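Local structure of putative periplasmic or exported protein (Salmonella enterica subsp. enterica serovar Typhimurium, 4GQZ) at residues D62-P70 and I145-T156. The protein probably binds copper in the bacterial periplasm and contributes to copper resistance, forming a V-shaped dimer. Sequence-based numbering, arbitrary orientation.
Sequences DKFYLSFAP and IATSDDSQTCLT
The F64 ring packs against T147 and the backbone of S151 and Q152, the tightly packed part of this contact. With CG anti to the backbone N (chi1 -176°), the ring reaches across to T147, whose CA lies 3.9 Å from the ring centroid and 17° off its normal, a CH-pi contact over one face. At the rim, near the ring plane, CZ meets the backbone O of Q152 at 3.3 Å and that of S151 at 3.6 Å, so the electropositive ring edge faces carbonyl oxygens. T147 and T153 are buried, but their hydroxyls are satisfied elsewhere: OG1 of T147 by P125 and M128, OG1 of T153 by I42 and H81.

L66 places CD2 4.0 Å from CG2 of I145, while CD1 rests on the T153 backbone. There the chains come into parallel register, S67 beside C154 and F68 beside L155. S67 is held through both backbone N and O: its N donates to T153 O in a nearly straight bond (2.8 Å, 174°), and its O accepts from L155 N at 3.1 Å. The third bond runs from A69 N to L155 O at 3.1 Å. F68 and L155 share the same sheet face, where both meet L132.

The loose side is the type I turn S148–S151: D149 and D150 are exposed and make no contact with 62-70. Between buried A69 and T156 at the opposite end, a water donates to A69 O (2.6 Å) and weakly to T156 O. Within this chain, strand 63-68 is the centre of a mixed three-stranded sheet, antiparallel to 120-125 (backbone bonds F64–L124, L66–V122, F68–I120) and parallel to the short strand 154-155, whose C154 is disulfide-bonded to C78, between strands 63-68 and 81-82.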
loop_
_atom_site.group_PDB
_atom_site.type_symbol
_atom_site.label_atom_id
_atom_site.label_comp_id
_atom_site.label_asym_id
_atom_site.label_seq_id
_atom_site.Cartn_x
_atom_site.Cartn_y
_atom_site.Cartn_z
ATOM N N ASP B 62 2.886 2.933 0.129
ATOM C CA ASP B 62 3.699 4.148 0.280
ATOM C C ASP B 62 4.535 4.152 1.560
ATOM O O ASP B 62 5.508 4.908 1.679
ATOM C CB ASP B 62 2.795 5.384 0.332
ATOM C CG ASP B 62 2.225 5.768 -1.016
ATOM O OD1 ASP B 62 2.748 5.309 -2.060
ATOM O OD2 ASP B 62 1.257 6.568 -1.020
ATOM N N LYS B 63 4.140 3.333 2.525
ATOM C CA LYS B 63 4.791 3.332 3.829
ATOM C C LYS B 63 5.709 2.132 4.030
ATOM O O LYS B 63 5.399 1.011 3.604
ATOM C CB LYS B 63 3.738 3.331 4.933
ATOM C CG LYS B 63 2.840 4.553 4.929
ATOM C CD LYS B 63 3.636 5.780 5.327
ATOM C CE LYS B 63 2.732 7.009 5.454
ATOM N NZ LYS B 63 1.882 7.173 4.238
ATOM N N PHE B 64 6.826 2.376 4.705
ATOM C CA PHE B 64 7.765 1.331 5.094
ATOM C C PHE B 64 7.316 0.732 6.436
ATOM O O PHE B 64 6.938 1.460 7.370
ATOM C CB PHE B 64 9.140 1.990 5.225
ATOM C CG PHE B 64 10.269 1.044 5.535
ATOM C CD1 PHE B 64 10.471 0.574 6.822
ATOM C CD2 PHE B 64 11.170 0.688 4.547
ATOM C CE1 PHE B 64 11.532 -0.261 7.110
ATOM C CE2 PHE B 64 12.237 -0.133 4.830
ATOM C CZ PHE B 64 12.415 -0.615 6.104
ATOM N N TYR B 65 7.349 -0.590 6.540
ATOM C CA TYR B 65 7.024 -1.257 7.795
ATOM C C TYR B 65 8.276 -1.652 8.549
ATOM O O TYR B 65 9.069 -2.474 8.080
ATOM C CB TYR B 65 6.216 -2.515 7.532
ATOM C CG TYR B 65 5.588 -3.156 8.762
ATOM C CD1 TYR B 65 4.521 -2.555 9.407
ATOM C CD2 TYR B 65 6.016 -4.401 9.225
ATOM C CE1 TYR B 65 3.906 -3.153 10.503
ATOM C CE2 TYR B 65 5.402 -5.013 10.327
ATOM C CZ TYR B 65 4.347 -4.370 10.953
ATOM O OH TYR B 65 3.723 -4.934 12.041
ATOM N N LEU B 66 8.436 -1.073 9.729
ATOM C CA LEU B 66 9.488 -1.484 10.634
ATOM C C LEU B 66 8.885 -2.219 11.835
ATOM O O LEU B 66 8.015 -1.685 12.534
ATOM C CB LEU B 66 10.248 -0.249 11.092
ATOM C CG LEU B 66 11.362 -0.498 12.103
ATOM C CD1 LEU B 66 12.459 -1.386 11.506
ATOM C CD2 LEU B 66 11.903 0.846 12.589
ATOM N N SER B 67 9.346 -3.441 12.094
ATOM C CA SER B 67 8.865 -4.173 13.274
ATOM C C SER B 67 10.024 -4.373 14.245
ATOM O O SER B 67 11.083 -4.866 13.864
ATOM C CB SER B 67 8.205 -5.507 12.865
ATOM O OG SER B 67 7.473 -6.096 13.942
ATOM N N PHE B 68 9.851 -3.955 15.495
ATOM C CA PHE B 68 10.952 -4.043 16.441
ATOM C C PHE B 68 10.552 -4.741 17.738
ATOM O O PHE B 68 9.370 -4.763 18.119
ATOM C CB PHE B 68 11.497 -2.632 16.720
ATOM C CG PHE B 68 10.465 -1.674 17.236
ATOM C CD1 PHE B 68 9.685 -0.936 16.360
ATOM C CD2 PHE B 68 10.297 -1.488 18.601
ATOM C CE1 PHE B 68 8.736 -0.038 16.832
ATOM C CE2 PHE B 68 9.353 -0.598 19.083
ATOM C CZ PHE B 68 8.567 0.131 18.188
ATOM N N ALA B 69 11.540 -5.299 18.434
ATOM C CA ALA B 69 11.259 -6.073 19.629
ATOM C C ALA B 69 12.233 -5.651 20.706
ATOM O O ALA B 69 13.406 -5.994 20.643
ATOM C CB ALA B 69 11.401 -7.566 19.343
ATOM N N PRO B 70 11.767 -4.858 21.677
ATOM C CA PRO B 70 12.695 -4.476 22.750
ATOM C C PRO B 70 13.045 -5.692 23.601
ATOM O O PRO B 70 12.294 -6.673 23.612
ATOM C CB PRO B 70 11.886 -3.471 23.570
ATOM C CG PRO B 70 10.884 -2.879 22.568
ATOM C CD PRO B 70 10.507 -4.091 21.719
ATOM N N ILE B 145 17.586 4.447 12.669
ATOM C CA ILE B 145 16.806 3.686 11.714
ATOM C C ILE B 145 16.827 4.392 10.369
ATOM O O ILE B 145 17.159 5.584 10.270
ATOM C CB ILE B 145 15.344 3.503 12.172
ATOM C CG1 ILE B 145 14.636 4.854 12.277
ATOM C CG2 ILE B 145 15.273 2.709 13.480
ATOM C CD1 ILE B 145 13.118 4.743 12.336
ATOM N N ALA B 146 16.486 3.653 9.324
ATOM C CA ALA B 146 16.333 4.260 8.005
ATOM C C ALA B 146 15.281 3.475 7.242
ATOM O O ALA B 146 15.028 2.320 7.560
ATOM C CB ALA B 146 17.656 4.277 7.258
ATOM N N THR B 147 14.653 4.103 6.253
ATOM C CA THR B 147 13.553 3.455 5.538
ATOM C C THR B 147 13.758 3.492 4.021
ATOM O O THR B 147 12.815 3.699 3.237
ATOM C CB THR B 147 12.200 4.089 5.904
ATOM O OG1 THR B 147 12.264 5.491 5.657
ATOM C CG2 THR B 147 11.874 3.869 7.381
ATOM N N SER B 148 15.005 3.307 3.608
ATOM C CA SER B 148 15.311 3.215 2.189
ATOM C C SER B 148 15.024 1.791 1.708
ATOM O O SER B 148 14.686 0.919 2.509
ATOM C CB SER B 148 16.768 3.579 1.940
ATOM O OG SER B 148 17.596 2.466 2.210
ATOM N N ASP B 149 15.136 1.549 0.406
ATOM C CA ASP B 149 14.814 0.217 -0.114
ATOM C C ASP B 149 15.740 -0.894 0.363
ATOM O O ASP B 149 15.369 -2.061 0.315
ATOM C CB ASP B 149 14.731 0.219 -1.644
ATOM C CG ASP B 149 13.524 0.956 -2.149
ATOM O OD1 ASP B 149 12.571 1.133 -1.362
ATOM O OD2 ASP B 149 13.528 1.362 -3.328
ATOM N N ASP B 150 16.938 -0.547 0.827
ATOM C CA ASP B 150 17.858 -1.564 1.322
ATOM C C ASP B 150 17.870 -1.660 2.850
ATOM O O ASP B 150 18.673 -2.398 3.421
ATOM C CB ASP B 150 19.278 -1.333 0.780
ATOM C CG ASP B 150 19.836 0.022 1.153
ATOM O OD1 ASP B 150 19.045 0.960 1.372
ATOM O OD2 ASP B 150 21.074 0.160 1.221
ATOM N N SER B 151 16.973 -0.927 3.508
ATOM C CA SER B 151 16.918 -0.939 4.969
ATOM C C SER B 151 16.168 -2.157 5.509
ATOM O O SER B 151 15.195 -2.614 4.903
ATOM C CB SER B 151 16.261 0.336 5.495
ATOM O OG SER B 151 16.956 1.498 5.072
ATOM N N GLN B 152 16.610 -2.653 6.663
ATOM C CA GLN B 152 15.996 -3.826 7.297
ATOM C C GLN B 152 14.613 -3.500 7.835
ATOM O O GLN B 152 14.331 -2.354 8.176
ATOM C CB GLN B 152 16.875 -4.340 8.441
ATOM C CG GLN B 152 16.877 -3.422 9.650
ATOM C CD GLN B 152 18.056 -3.656 10.578
ATOM O OE1 GLN B 152 18.920 -2.794 10.717
ATOM N NE2 GLN B 152 18.088 -4.816 11.226
ATOM N N THR B 153 13.753 -4.514 7.913
ATOM C CA THR B 153 12.408 -4.325 8.435
ATOM C C THR B 153 12.317 -4.847 9.864
ATOM O O THR B 153 11.268 -4.751 10.519
ATOM C CB THR B 153 11.376 -5.025 7.538
ATOM O OG1 THR B 153 11.643 -6.443 7.484
ATOM C CG2 THR B 153 11.454 -4.437 6.143
ATOM N N CYS B 154 13.427 -5.389 10.356
ATOM C CA CYS B 154 13.444 -5.962 11.685
ATOM C C CYS B 154 14.535 -5.305 12.521
ATOM O O CYS B 154 15.693 -5.242 12.106
ATOM C CB CYS B 154 13.680 -7.471 11.595
ATOM S SG CYS B 154 13.370 -8.330 13.127
ATOM N N LEU B 155 14.158 -4.810 13.696
ATOM C CA LEU B 155 15.106 -4.163 14.609
ATOM C C LEU B 155 15.026 -4.861 15.967
ATOM O O LEU B 155 14.012 -4.748 16.671
ATOM C CB LEU B 155 14.770 -2.674 14.746
ATOM C CG LEU B 155 15.582 -1.895 15.782
ATOM C CD1 LEU B 155 17.074 -2.019 15.507
ATOM C CD2 LEU B 155 15.166 -0.439 15.812
ATOM N N THR B 156 16.074 -5.600 16.339
ATOM C CA THR B 156 16.072 -6.308 17.620
ATOM C C THR B 156 17.133 -5.764 18.575
ATOM O O THR B 156 17.191 -6.170 19.735
ATOM C CB THR B 156 16.288 -7.827 17.440
ATOM O OG1 THR B 156 17.442 -8.044 16.621
ATOM C CG2 THR B 156 15.078 -8.479 16.753
HETATM O O HOH W 1 14.696 -8.296 20.784
#